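Long-range contacts in putative sensory box/GGDEF family protein (Vibrio parahaemolyticus, PDB 3LIE), which probably makes the second messenger cyclic di-GMP from GTP in its full-length form, this chain being the Cache-type sensor part: residues 28-33 / 251-256; 45-50 / 67-72; 194-199 / 260-265. All coordinates share one frame; numbering follows the deposited sequence.

Contact 1: 28-33 / 251-256; sequences REYNNI and SSIKFV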
ATOM      1  N   ARG A  28      -5.930  -8.153   9.278  1.00 42.14           N
ATOM      2  CA  ARG A  28      -4.865  -9.071   9.661  1.00 42.31           C
ATOM      3  C   ARG A  28      -4.097  -9.518   8.422  1.00 41.33           C
ATOM      4  O   ARG A  28      -2.838  -9.573   8.422  1.00 41.45           O
ATOM      5  CB  ARG A  28      -5.436 -10.251  10.408  1.00 43.40           C
ATOM      6  CG  ARG A  28      -4.375 -11.164  10.995  1.00 47.21           C
ATOM      7  CD  ARG A  28      -3.523 -10.470  12.046  1.00 51.50           C
ATOM      8  NE  ARG A  28      -4.372  -9.949  13.095  1.00 56.17           N
ATOM      9  CZ  ARG A  28      -3.952  -9.653  14.309  1.00 59.30           C
ATOM     10  NH1 ARG A  28      -2.676  -9.798  14.607  1.00 61.31           N
ATOM     11  NH2 ARG A  28      -4.806  -9.189  15.213  1.00 61.03           N
ATOM     12  N   GLU A  29      -4.851  -9.766   7.369  1.00 39.10           N
ATOM     13  CA  GLU A  29      -4.276  -9.952   6.053  1.00 38.86           C
ATOM     14  C   GLU A  29      -3.328  -8.793   5.638  1.00 39.53           C
ATOM     15  O   GLU A  29      -2.132  -9.003   5.285  1.00 39.59           O
ATOM     16  CB  GLU A  29      -5.418 -10.096   5.036  1.00 39.01           C
ATOM     17  CG  GLU A  29      -6.261 -11.352   5.191  1.00 36.48           C
ATOM     18  CD  GLU A  29      -7.379 -11.470   4.144  1.00 41.58           C
ATOM     19  OE1 GLU A  29      -7.583 -10.514   3.339  1.00 43.95           O
ATOM     20  OE2 GLU A  29      -8.080 -12.522   4.111  1.00 41.67           O
ATOM     21  N   TYR A  30      -3.825  -7.557   5.701  1.00 39.40           N
ATOM     22  CA  TYR A  30      -2.921  -6.407   5.515  1.00 39.15           C
ATOM     23  C   TYR A  30      -1.680  -6.483   6.343  1.00 39.35           C
ATOM     24  O   TYR A  30      -0.625  -6.236   5.828  1.00 39.94           O
ATOM     25  CB  TYR A  30      -3.633  -5.049   5.721  1.00 39.80           C
ATOM     26  CG  TYR A  30      -4.417  -4.640   4.493  1.00 36.80           C
ATOM     27  CD1 TYR A  30      -5.794  -4.873   4.415  1.00 34.19           C
ATOM     28  CD2 TYR A  30      -3.761  -4.103   3.397  1.00 34.72           C
ATOM     29  CE1 TYR A  30      -6.520  -4.529   3.255  1.00 36.20           C
ATOM     30  CE2 TYR A  30      -4.446  -3.774   2.243  1.00 35.89           C
ATOM     31  CZ  TYR A  30      -5.826  -3.965   2.181  1.00 36.37           C
ATOM     32  OH  TYR A  30      -6.472  -3.635   1.039  1.00 37.29           O
ATOM     33  N   ASN A  31      -1.786  -6.807   7.624  1.00 39.76           N
ATOM     34  CA  ASN A  31      -0.561  -6.941   8.431  1.00 40.91           C
ATOM     35  C   ASN A  31       0.460  -7.894   7.807  1.00 41.05           C
ATOM     36  O   ASN A  31       1.680  -7.711   7.858  1.00 41.03           O
ATOM     37  CB  ASN A  31      -0.880  -7.478   9.822  1.00 41.32           C
ATOM     38  CG  ASN A  31      -1.306  -6.407  10.761  1.00 43.18           C
ATOM     39  OD1 ASN A  31      -1.090  -5.222  10.497  1.00 43.95           O
ATOM     40  ND2 ASN A  31      -1.998  -6.804  11.856  1.00 46.71           N
ATOM     41  N   ASN A  32      -0.082  -8.950   7.244  1.00 41.46           N
ATOM     42  CA  ASN A  32       0.727 -10.013   6.774  1.00 41.50           C
ATOM     43  C   ASN A  32       1.447  -9.494   5.556  1.00 41.46           C
ATOM     44  O   ASN A  32       2.676  -9.541   5.496  1.00 41.04           O
ATOM     45  CB  ASN A  32      -0.156 -11.203   6.439  1.00 40.99           C
ATOM     46  CG  ASN A  32       0.638 -12.402   6.073  1.00 41.25           C
ATOM     47  OD1 ASN A  32       0.096 -13.417   5.759  1.00 44.74           O
ATOM     48  ND2 ASN A  32       1.947 -12.291   6.112  1.00 43.58           N
ATOM     49  N   ILE A  33       0.690  -8.964   4.602  1.00 41.27           N
ATOM     50  CA  ILE A  33       1.309  -8.359   3.423  1.00 41.16           C
ATOM     51  C   ILE A  33       2.406  -7.356   3.785  1.00 41.79           C
ATOM     52  O   ILE A  33       3.473  -7.334   3.184  1.00 41.54           O
ATOM     53  CB  ILE A  33       0.309  -7.553   2.605  1.00 40.63           C
ATOM     54  CG1 ILE A  33      -0.798  -8.440   2.035  1.00 38.90           C
ATOM     55  CG2 ILE A  33       1.054  -6.797   1.507  1.00 40.91           C
ATOM     56  CD1 ILE A  33      -0.312  -9.649   1.279  1.00 33.44           C
ATOM     57  N   SER A 251     -11.628   0.100  11.256  1.00 39.66           N
ATOM     58  CA  SER A 251     -10.509  -0.141  12.164  1.00 41.84           C
ATOM     59  C   SER A 251      -9.172   0.162  11.519  1.00 43.22           C
ATOM     60  O   SER A 251      -8.901  -0.217  10.382  1.00 44.18           O
ATOM     61  CB  SER A 251     -10.521  -1.550  12.692  1.00 41.76           C
ATOM     62  OG  SER A 251     -10.351  -2.418  11.613  1.00 42.53           O
ATOM     63  N   SER A 252      -8.352   0.891  12.256  1.00 44.30           N
ATOM     64  CA  SER A 252      -7.107   1.409  11.753  1.00 45.92           C
ATOM     65  C   SER A 252      -5.984   0.370  11.889  1.00 46.80           C
ATOM     66  O   SER A 252      -5.913  -0.362  12.858  1.00 46.95           O
ATOM     67  CB  SER A 252      -6.726   2.668  12.543  1.00 46.31           C
ATOM     68  OG  SER A 252      -7.859   3.405  13.032  1.00 47.16           O
ATOM     69  N   ILE A 253      -5.085   0.313  10.918  1.00 48.05           N
ATOM     70  CA  ILE A 253      -3.875  -0.463  11.110  1.00 48.96           C
ATOM     71  C   ILE A 253      -2.675   0.367  10.752  1.00 50.58           C
ATOM     72  O   ILE A 253      -2.806   1.502  10.306  1.00 50.84           O
ATOM     73  CB  ILE A 253      -3.829  -1.728  10.238  1.00 48.26           C
ATOM     74  CG1 ILE A 253      -3.779  -1.352   8.772  1.00 47.24           C
ATOM     75  CG2 ILE A 253      -4.985  -2.680  10.553  1.00 46.78           C
ATOM     76  CD1 ILE A 253      -3.890  -2.564   7.840  1.00 46.65           C
ATOM     77  N   LYS A 254      -1.498  -0.217  10.933  1.00 52.59           N
ATOM     78  CA  LYS A 254      -0.268   0.400  10.465  1.00 54.34           C
ATOM     79  C   LYS A 254       0.163  -0.318   9.226  1.00 54.83           C
ATOM     80  O   LYS A 254       0.214  -1.528   9.211  1.00 55.10           O
ATOM     81  CB  LYS A 254       0.809   0.268  11.532  1.00 54.76           C
ATOM     82  CG  LYS A 254       0.405   0.900  12.853  1.00 57.47           C
ATOM     83  CD  LYS A 254       1.608   1.415  13.670  1.00 62.85           C
ATOM     84  CE  LYS A 254       1.272   2.812  14.250  1.00 63.91           C
ATOM     85  NZ  LYS A 254       0.487   3.608  13.220  1.00 64.59           N
ATOM     86  N   PHE A 255       0.473   0.411   8.171  1.00 55.79           N
ATOM     87  CA  PHE A 255       0.909  -0.267   6.941  1.00 56.69           C
ATOM     88  C   PHE A 255       2.288   0.174   6.403  1.00 57.83           C
ATOM     89  O   PHE A 255       2.388   1.061   5.579  1.00 58.56           O
ATOM     90  CB  PHE A 255      -0.163  -0.133   5.860  1.00 56.35           C
ATOM     91  CG  PHE A 255       0.004  -1.080   4.717  1.00 55.41           C
ATOM     92  CD1 PHE A 255      -0.377  -2.424   4.837  1.00 54.52           C
ATOM     93  CD2 PHE A 255       0.511  -0.638   3.518  1.00 53.91           C
ATOM     94  CE1 PHE A 255      -0.218  -3.314   3.774  1.00 54.10           C
ATOM     95  CE2 PHE A 255       0.668  -1.515   2.439  1.00 54.79           C
ATOM     96  CZ  PHE A 255       0.297  -2.857   2.564  1.00 54.94           C
ATOM     97  N   VAL A 256       3.353  -0.450   6.892  1.00 59.22           N
ATOM     98  CA  VAL A 256       4.686  -0.219   6.379  1.00 60.46           C
ATOM     99  C   VAL A 256       5.269   1.140   6.773  1.00 61.65           C
ATOM    100  O   VAL A 256       6.470   1.273   7.028  1.00 61.63           O
ATOM    101  CB  VAL A 256       4.717  -0.272   4.846  1.00 60.75           C
ATOM    102  CG1 VAL A 256       6.123  -0.619   4.405  1.00 60.88           C
ATOM    103  CG2 VAL A 256       3.685  -1.281   4.287  1.00 59.98           C
TER

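Contact 2: 45-50 / 67-72; sequences GHSQSL and NMWSSV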
ATOM      1  N   GLY A  45      17.603  -6.864  -0.150  1.00 63.10           N
ATOM      2  CA  GLY A  45      18.737  -6.121   0.411  1.00 64.49           C
ATOM      3  C   GLY A  45      20.017  -6.933   0.626  1.00 65.60           C
ATOM      4  O   GLY A  45      21.128  -6.415   0.590  1.00 65.09           O
ATOM      5  N   HIS A  46      19.872  -8.226   0.830  1.00 66.95           N
ATOM      6  CA  HIS A  46      21.034  -9.029   1.082  1.00 68.89           C
ATOM      7  C   HIS A  46      21.324  -9.972  -0.047  1.00 69.29           C
ATOM      8  O   HIS A  46      22.178 -10.817   0.060  1.00 69.85           O
ATOM      9  CB  HIS A  46      20.872  -9.778   2.401  1.00 68.98           C
ATOM     10  CG  HIS A  46      21.019  -8.893   3.609  1.00 71.89           C
ATOM     11  ND1 HIS A  46      20.065  -7.966   3.974  1.00 72.36           N
ATOM     12  CD2 HIS A  46      22.011  -8.794   4.535  1.00 73.02           C
ATOM     13  CE1 HIS A  46      20.461  -7.337   5.068  1.00 73.36           C
ATOM     14  NE2 HIS A  46      21.636  -7.822   5.432  1.00 73.20           N
ATOM     15  N   SER A  47      20.618  -9.835  -1.142  1.00 70.39           N
ATOM     16  CA  SER A  47      20.768 -10.844  -2.177  1.00 71.75           C
ATOM     17  C   SER A  47      22.226 -10.896  -2.657  1.00 72.57           C
ATOM     18  O   SER A  47      22.895  -9.855  -2.780  1.00 72.42           O
ATOM     19  CB  SER A  47      19.759 -10.658  -3.344  1.00 71.62           C
ATOM     20  OG  SER A  47      20.053  -9.538  -4.172  1.00 72.19           O
ATOM     21  N   GLN A  48      22.704 -12.107  -2.925  1.00 73.37           N
ATOM     22  CA  GLN A  48      24.058 -12.277  -3.384  1.00 74.51           C
ATOM     23  C   GLN A  48      24.311 -11.405  -4.595  1.00 74.71           C
ATOM     24  O   GLN A  48      25.200 -10.538  -4.570  1.00 75.34           O
ATOM     25  CB  GLN A  48      24.325 -13.707  -3.774  1.00 74.63           C
ATOM     26  CG  GLN A  48      25.679 -14.167  -3.327  1.00 77.05           C
ATOM     27  CD  GLN A  48      25.582 -14.965  -2.053  1.00 80.30           C
ATOM     28  OE1 GLN A  48      25.035 -16.085  -2.053  1.00 81.08           O
ATOM     29  NE2 GLN A  48      26.101 -14.404  -0.951  1.00 80.38           N
ATOM     30  N   SER A  49      23.537 -11.634  -5.650  1.00 74.46           N
ATOM     31  CA  SER A  49      23.769 -10.943  -6.904  1.00 74.09           C
ATOM     32  C   SER A  49      24.051  -9.478  -6.651  1.00 73.69           C
ATOM     33  O   SER A  49      24.909  -8.896  -7.288  1.00 73.71           O
ATOM     34  CB  SER A  49      22.598 -11.136  -7.862  1.00 74.18           C
ATOM     35  OG  SER A  49      21.354 -10.877  -7.234  1.00 74.95           O
ATOM     36  N   LEU A  50      23.358  -8.897  -5.685  1.00 73.56           N
ATOM     37  CA  LEU A  50      23.548  -7.494  -5.401  1.00 73.86           C
ATOM     38  C   LEU A  50      24.948  -7.223  -4.893  1.00 74.46           C
ATOM     39  O   LEU A  50      25.601  -6.310  -5.370  1.00 74.55           O
ATOM     40  CB  LEU A  50      22.520  -6.984  -4.391  1.00 73.41           C
ATOM     41  CG  LEU A  50      22.655  -5.477  -4.159  1.00 72.06           C
ATOM     42  CD1 LEU A  50      22.411  -4.677  -5.434  1.00 69.82           C
ATOM     43  CD2 LEU A  50      21.753  -5.043  -3.058  1.00 70.47           C
ATOM     44  N   ASN A  67      18.202 -10.772 -13.552  1.00 62.12           N
ATOM     45  CA  ASN A  67      17.535 -12.035 -13.661  1.00 62.46           C
ATOM     46  C   ASN A  67      16.955 -12.425 -12.344  1.00 61.88           C
ATOM     47  O   ASN A  67      15.825 -12.909 -12.262  1.00 62.40           O
ATOM     48  CB  ASN A  67      18.511 -13.112 -14.089  1.00 63.38           C
ATOM     49  CG  ASN A  67      18.532 -13.309 -15.583  1.00 65.76           C
ATOM     50  OD1 ASN A  67      18.452 -12.346 -16.362  1.00 67.14           O
ATOM     51  ND2 ASN A  67      18.642 -14.576 -16.002  1.00 67.56           N
ATOM     52  N   MET A  68      17.733 -12.217 -11.299  1.00 60.97           N
ATOM     53  CA  MET A  68      17.332 -12.641  -9.977  1.00 60.48           C
ATOM     54  C   MET A  68      16.142 -11.851  -9.493  1.00 59.70           C
ATOM     55  O   MET A  68      15.095 -12.440  -9.178  1.00 60.40           O
ATOM     56  CB  MET A  68      18.493 -12.497  -8.996  1.00 60.97           C
ATOM     57  CG  MET A  68      19.515 -13.611  -9.123  1.00 62.40           C
ATOM     58  SD  MET A  68      18.762 -15.233  -8.810  1.00 67.51           S
ATOM     59  CE  MET A  68      17.570 -14.920  -7.464  1.00 62.81           C
ATOM     60  N   TRP A  69      16.288 -10.521  -9.462  1.00 58.22           N
ATOM     61  CA  TRP A  69      15.208  -9.633  -9.048  1.00 56.65           C
ATOM     62  C   TRP A  69      13.957  -9.814  -9.926  1.00 56.46           C
ATOM     63  O   TRP A  69      12.830  -9.777  -9.437  1.00 56.08           O
ATOM     64  CB  TRP A  69      15.684  -8.189  -9.003  1.00 55.75           C
ATOM     65  CG  TRP A  69      16.602  -7.930  -7.847  1.00 54.43           C
ATOM     66  CD1 TRP A  69      17.346  -8.858  -7.168  1.00 52.63           C
ATOM     67  CD2 TRP A  69      16.914  -6.658  -7.247  1.00 51.45           C
ATOM     68  NE1 TRP A  69      18.064  -8.253  -6.174  1.00 52.27           N
ATOM     69  CE2 TRP A  69      17.815  -6.903  -6.203  1.00 52.08           C
ATOM     70  CE3 TRP A  69      16.481  -5.362  -7.466  1.00 50.20           C
ATOM     71  CZ2 TRP A  69      18.309  -5.898  -5.408  1.00 52.04           C
ATOM     72  CZ3 TRP A  69      16.971  -4.362  -6.691  1.00 52.23           C
ATOM     73  CH2 TRP A  69      17.883  -4.626  -5.675  1.00 53.20           C
ATOM     74  N   SER A  70      14.147 -10.059 -11.212  1.00 55.91           N
ATOM     75  CA  SER A  70      12.988 -10.313 -12.054  1.00 55.80           C
ATOM     76  C   SER A  70      12.224 -11.565 -11.637  1.00 55.33           C
ATOM     77  O   SER A  70      11.021 -11.627 -11.802  1.00 54.91           O
ATOM     78  CB  SER A  70      13.347 -10.347 -13.533  1.00 55.55           C
ATOM     79  OG  SER A  70      13.766  -9.056 -13.959  1.00 56.82           O
ATOM     80  N   SER A  71      12.902 -12.565 -11.094  1.00 54.91           N
ATOM     81  CA  SER A  71      12.174 -13.767 -10.665  1.00 55.10           C
ATOM     82  C   SER A  71      11.384 -13.506  -9.390  1.00 54.70           C
ATOM     83  O   SER A  71      10.424 -14.228  -9.057  1.00 54.19           O
ATOM     84  CB  SER A  71      13.130 -14.913 -10.416  1.00 54.87           C
ATOM     85  OG  SER A  71      14.218 -14.781 -11.290  1.00 56.47           O
ATOM     86  N   VAL A  72      11.805 -12.470  -8.675  1.00 54.02           N
ATOM     87  CA  VAL A  72      11.196 -12.162  -7.415  1.00 53.70           C
ATOM     88  C   VAL A  72       9.953 -11.388  -7.701  1.00 53.67           C
ATOM     89  O   VAL A  72       8.927 -11.604  -7.074  1.00 54.37           O
ATOM     90  CB  VAL A  72      12.158 -11.396  -6.473  1.00 53.87           C
ATOM     91  CG1 VAL A  72      11.387 -10.596  -5.432  1.00 53.25           C
ATOM     92  CG2 VAL A  72      13.131 -12.372  -5.793  1.00 52.50           C
TER

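Contact 3: 194-199 / 260-265; sequences VKHKGF and PLHLII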
ATOM      1  N   VAL A 194      -8.888   4.244   3.590  1.00 39.54           N
ATOM      2  CA  VAL A 194      -8.973   5.662   3.804  1.00 38.04           C
ATOM      3  C   VAL A 194      -7.709   5.986   4.516  1.00 38.64           C
ATOM      4  O   VAL A 194      -7.388   5.342   5.520  1.00 38.48           O
ATOM      5  CB  VAL A 194     -10.168   5.997   4.703  1.00 37.81           C
ATOM      6  CG1 VAL A 194      -9.949   7.330   5.388  1.00 38.41           C
ATOM      7  CG2 VAL A 194     -11.491   5.976   3.882  1.00 36.42           C
ATOM      8  N   LYS A 195      -6.944   6.948   3.982  1.00 38.87           N
ATOM      9  CA  LYS A 195      -5.661   7.335   4.620  1.00 38.07           C
ATOM     10  C   LYS A 195      -5.888   8.210   5.810  1.00 37.68           C
ATOM     11  O   LYS A 195      -6.962   8.717   6.018  1.00 37.28           O
ATOM     12  CB  LYS A 195      -4.784   8.059   3.644  1.00 37.90           C
ATOM     13  CG  LYS A 195      -4.339   7.191   2.519  1.00 40.52           C
ATOM     14  CD  LYS A 195      -3.323   7.876   1.693  1.00 40.44           C
ATOM     15  CE  LYS A 195      -3.923   9.002   0.921  1.00 41.04           C
ATOM     16  NZ  LYS A 195      -2.822   9.810   0.268  1.00 42.51           N
ATOM     17  N   HIS A 196      -4.868   8.400   6.606  1.00 38.97           N
ATOM     18  CA  HIS A 196      -4.990   9.283   7.764  1.00 40.36           C
ATOM     19  C   HIS A 196      -5.344  10.747   7.406  1.00 40.73           C
ATOM     20  O   HIS A 196      -5.896  11.466   8.214  1.00 41.87           O
ATOM     21  CB  HIS A 196      -3.703   9.255   8.550  1.00 40.75           C
ATOM     22  CG  HIS A 196      -3.895   9.487  10.010  1.00 44.38           C
ATOM     23  ND1 HIS A 196      -4.859   8.819  10.741  1.00 45.67           N
ATOM     24  CD2 HIS A 196      -3.215  10.258  10.895  1.00 44.96           C
ATOM     25  CE1 HIS A 196      -4.778   9.190  12.010  1.00 45.01           C
ATOM     26  NE2 HIS A 196      -3.787  10.055  12.131  1.00 44.91           N
ATOM     27  N   LYS A 197      -5.039  11.187   6.202  1.00 40.34           N
ATOM     28  CA  LYS A 197      -5.316  12.558   5.827  1.00 40.07           C
ATOM     29  C   LYS A 197      -6.777  12.715   5.477  1.00 39.36           C
ATOM     30  O   LYS A 197      -7.252  13.863   5.171  1.00 39.87           O
ATOM     31  CB  LYS A 197      -4.499  12.913   4.588  1.00 41.29           C
ATOM     32  CG  LYS A 197      -4.862  12.071   3.344  1.00 42.68           C
ATOM     33  CD  LYS A 197      -4.124  12.662   2.209  1.00 46.11           C
ATOM     34  CE  LYS A 197      -2.977  13.461   2.757  1.00 51.86           C
ATOM     35  NZ  LYS A 197      -1.957  13.924   1.661  1.00 59.85           N
ATOM     36  N   GLY A 198      -7.505  11.585   5.456  1.00 37.48           N
ATOM     37  CA  GLY A 198      -8.907  11.612   5.045  1.00 35.22           C
ATOM     38  C   GLY A 198      -9.292  11.229   3.625  1.00 35.12           C
ATOM     39  O   GLY A 198     -10.484  11.168   3.321  1.00 35.80           O
ATOM     40  N   PHE A 199      -8.325  10.991   2.748  1.00 34.67           N
ATOM     41  CA  PHE A 199      -8.580  10.676   1.339  1.00 34.50           C
ATOM     42  C   PHE A 199      -8.560   9.189   1.051  1.00 35.01           C
ATOM     43  O   PHE A 199      -7.766   8.414   1.623  1.00 35.20           O
ATOM     44  CB  PHE A 199      -7.582  11.408   0.381  1.00 35.20           C
ATOM     45  CG  PHE A 199      -7.815  12.900   0.298  1.00 34.44           C
ATOM     46  CD1 PHE A 199      -8.878  13.399  -0.437  1.00 32.94           C
ATOM     47  CD2 PHE A 199      -7.026  13.792   1.009  1.00 34.39           C
ATOM     48  CE1 PHE A 199      -9.129  14.778  -0.508  1.00 35.42           C
ATOM     49  CE2 PHE A 199      -7.284  15.211   0.938  1.00 31.59           C
ATOM     50  CZ  PHE A 199      -8.341  15.671   0.208  1.00 31.82           C
ATOM     51  N   PRO A 260      -1.192   5.646  10.135  1.00 52.18           N
ATOM     52  CA  PRO A 260      -2.354   4.809  10.238  1.00 51.10           C
ATOM     53  C   PRO A 260      -3.046   4.749   8.900  1.00 49.96           C
ATOM     54  O   PRO A 260      -3.187   5.764   8.226  1.00 50.51           O
ATOM     55  CB  PRO A 260      -3.248   5.553  11.226  1.00 51.74           C
ATOM     56  CG  PRO A 260      -2.299   6.477  12.012  1.00 51.75           C
ATOM     57  CD  PRO A 260      -1.240   6.826  11.014  1.00 52.51           C
ATOM     58  N   LEU A 261      -3.463   3.558   8.518  1.00 47.62           N
ATOM     59  CA  LEU A 261      -4.324   3.398   7.404  1.00 45.81           C
ATOM     60  C   LEU A 261      -5.709   2.945   7.918  1.00 44.83           C
ATOM     61  O   LEU A 261      -5.764   2.043   8.722  1.00 45.80           O
ATOM     62  CB  LEU A 261      -3.732   2.323   6.566  1.00 45.63           C
ATOM     63  CG  LEU A 261      -4.543   2.000   5.330  1.00 45.89           C
ATOM     64  CD1 LEU A 261      -4.309   3.138   4.382  1.00 46.89           C
ATOM     65  CD2 LEU A 261      -4.045   0.694   4.734  1.00 46.16           C
ATOM     66  N   HIS A 262      -6.810   3.571   7.497  1.00 42.67           N
ATOM     67  CA  HIS A 262      -8.140   3.197   7.997  1.00 40.66           C
ATOM     68  C   HIS A 262      -8.961   2.325   7.029  1.00 40.23           C
ATOM     69  O   HIS A 262      -9.306   2.757   5.919  1.00 38.97           O
ATOM     70  CB  HIS A 262      -8.924   4.420   8.395  1.00 39.66           C
ATOM     71  CG  HIS A 262      -8.113   5.380   9.177  1.00 39.94           C
ATOM     72  ND1 HIS A 262      -7.546   5.055  10.390  1.00 40.11           N
ATOM     73  CD2 HIS A 262      -7.716   6.641   8.902  1.00 38.93           C
ATOM     74  CE1 HIS A 262      -6.831   6.077  10.828  1.00 39.00           C
ATOM     75  NE2 HIS A 262      -6.944   7.066   9.960  1.00 38.48           N
ATOM     76  N   LEU A 263      -9.253   1.086   7.455  1.00 39.20           N
ATOM     77  CA  LEU A 263     -10.111   0.208   6.660  1.00 38.76           C
ATOM     78  C   LEU A 263     -11.557   0.546   7.023  1.00 38.63           C
ATOM     79  O   LEU A 263     -11.911   0.694   8.203  1.00 38.25           O
ATOM     80  CB  LEU A 263      -9.788  -1.247   6.917  1.00 38.72           C
ATOM     81  CG  LEU A 263      -8.345  -1.621   6.548  1.00 41.46           C
ATOM     82  CD1 LEU A 263      -7.321  -1.030   7.504  1.00 43.91           C
ATOM     83  CD2 LEU A 263      -8.201  -3.090   6.546  1.00 43.43           C
ATOM     84  N   ILE A 264     -12.400   0.722   6.012  1.00 37.85           N
ATOM     85  CA  ILE A 264     -13.740   1.181   6.259  1.00 36.74           C
ATOM     86  C   ILE A 264     -14.750   0.234   5.626  1.00 36.56           C
ATOM     87  O   ILE A 264     -14.623  -0.130   4.463  1.00 36.41           O
ATOM     88  CB  ILE A 264     -13.940   2.593   5.620  1.00 37.18           C
ATOM     89  CG1 ILE A 264     -13.144   3.679   6.333  1.00 35.87           C
ATOM     90  CG2 ILE A 264     -15.417   2.941   5.547  1.00 38.34           C
ATOM     91  CD1 ILE A 264     -13.502   3.896   7.760  1.00 33.72           C
ATOM     92  N   ILE A 265     -15.773  -0.150   6.367  1.00 37.06           N
ATOM     93  CA  ILE A 265     -16.990  -0.669   5.731  1.00 37.58           C
ATOM     94  C   ILE A 265     -18.131   0.320   5.989  1.00 38.22           C
ATOM     95  O   ILE A 265     -18.323   0.781   7.155  1.00 37.99           O
ATOM     96  CB  ILE A 265     -17.428  -2.075   6.270  1.00 37.89           C
ATOM     97  CG1 ILE A 265     -16.422  -3.168   5.875  1.00 36.31           C
ATOM     98  CG2 ILE A 265     -18.816  -2.404   5.754  1.00 36.47           C
ATOM     99  CD1 ILE A 265     -16.791  -4.488   6.430  1.00 34.98           C
TER

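Contact 1: 28-33 / 251-256
Tyr30 and Phe255 meet as an offset edge-to-face pair: an edge of the tyrosine ring is turned toward the phenylalanine face, with centroids 5.8 Å apart and planes at 76°. The closest ring atoms are Tyr30 CD2 and Phe255 CE1 at 3.6 Å, the latter lying in the tyrosine plane at that ring's edge. Two groups from the helix reach the edge of Phe255: the carbonyl Tyr30 O, and the methyl Ile33 CG2, which approaches Phe255 CZ at 4.1 Å. On one face of the phenylalanine sits CG2 of its neighbour Val256, shifted toward the rim. Phe255 CG stands anti to its backbone N (chi1 -164°), a torsion that carries the ring from the strand's end to the helix.

In this Cache-family sensor, the long helix 11-46 lies along the sheet containing strand 246-254; helix segment 28-33 and strand 251-254 run almost parallel, at 10°, with axes 8.9 Å apart at closest approach. That spacing is filled by side chains, and no hydrogen bond crosses it.

Ile253 supplies a further apolar touch. Its CD1 reaches the root of the tyrosine, with Tyr30 CB 3.3 Å away, and the two side chains cross at about a right angle. The phenol is fixed at its far end as well, since Tyr30 OH is hydrogen-bonded to Asn182 OD1. Leu177 of helix 174-181 touches the side chains of both Tyr30 and Phe255, and Leu263 of strand 260-268 packs on Tyr30 and Ile253.

Contact 2: 45-50 / 67-72
Trp69 NE1 donates a hydrogen bond to Ser47 OG at 3.1 Å. The bond is almost straight (175° at the hydrogen), and the hydroxyl oxygen lies only 1° out of the indole plane, so the serine meets the ring at its edge. Ser47 OG stands between its backbone N and carbonyl carbon (chi1 72°), which puts it before the indole N-H. Leu50 also comes to that edge, its CD2 standing 4.3 Å from Trp69 CZ2. Met68, just before Trp69, places its CB 3.7 Å from Ser49 OG, a van der Waals touch.

Ser47 OG has a second partner in Leu44 O; as a carbonyl can only accept, the hydroxyl donates to Leu44 O and accepts from Trp69 NE1. Ser47 is also the N-cap of helix 48-55, at the break after helix 11-46, so the indole is tied to a backbone junction. Farther out, Ile82 and Phe84 of strand 79-86 and Ile95 of strand 91-98 touch the Trp69 side chain, while Leu65 packs on Ser49 and Leu50.

Helices 48-55 and 60-76 lead from the long N-terminal helix into an antiparallel sheet with strand 79-86 between 91-98 and 164-173, consistent with the first PAS-like module of a double Cache sensor.

Contact 3: 194-199 / 260-265
The rings of His196 and His262 meet rim to rim, their planes turned by 46° and neither ring over the other. A hydrogen bond joins His196 ND1 to His262 NE2 at 2.8 Å with an angle of 168°; each nitrogen lies in the plane of the opposing ring, at its edge. His262 CG stands anti to its carbonyl carbon (chi1 -45°), which turns the imidazole toward the turn bearing His196. Its other nitrogen, ND1, is hydrogen-bonded to Ser252 OG, so both ring nitrogens of His262 are engaged.

Pro260 approaches His196 in a different way, over the face: its CG lies 3.7 Å from the ring centroid and nearly on the ring normal, a CH-pi contact. Apolar packing continues along the strand, where the side chains of Val194 and Ile264 cross obliquely, with Val194 CG2 3.7 Å from Ile264 CG1.

Val194 and His262 form an antiparallel hydrogen-bonded pair, with Val194 N to His262 O at 2.8 Å and His262 N to Val194 O at 2.7 Å. Farther on, a type I turn runs from Lys195 to Gly198, closed by Gly198 N bonding to Lys195 O at 3.0 Å.

Lys195 and Lys197 share a salt-bridge partner in Asp212. Within this second antiparallel sheet, consistent with the second PAS-like module of a double Cache sensor, strand 260-268 lies between 189-195 and 246-254, and Leu263 packs against Leu23 and Tyr30 of helix 11-46.

Overall arrangement
Contacts 1 and 3 are both partly buried, about 9 and 12 Å from the chain's centre, and share one sheet, where strands 246-254 and 260-268 are neighbours. Contact 1 packs the long helix against that sheet without a hydrogen bond, whereas contact 3 lies within the sheet and relies on backbone bonds and a histidine pair joining the partly exposed turn residue His196 to the buried strand residue His262. Contact 2 uses the same helix 11-46 at its far end, its centre 26 Å from that of contact 1 and 34 Å from that of contact 3. Buried although about 22 Å from the chain's centre, it combines one indole-hydroxyl bond with apolar packing beside the other sheet.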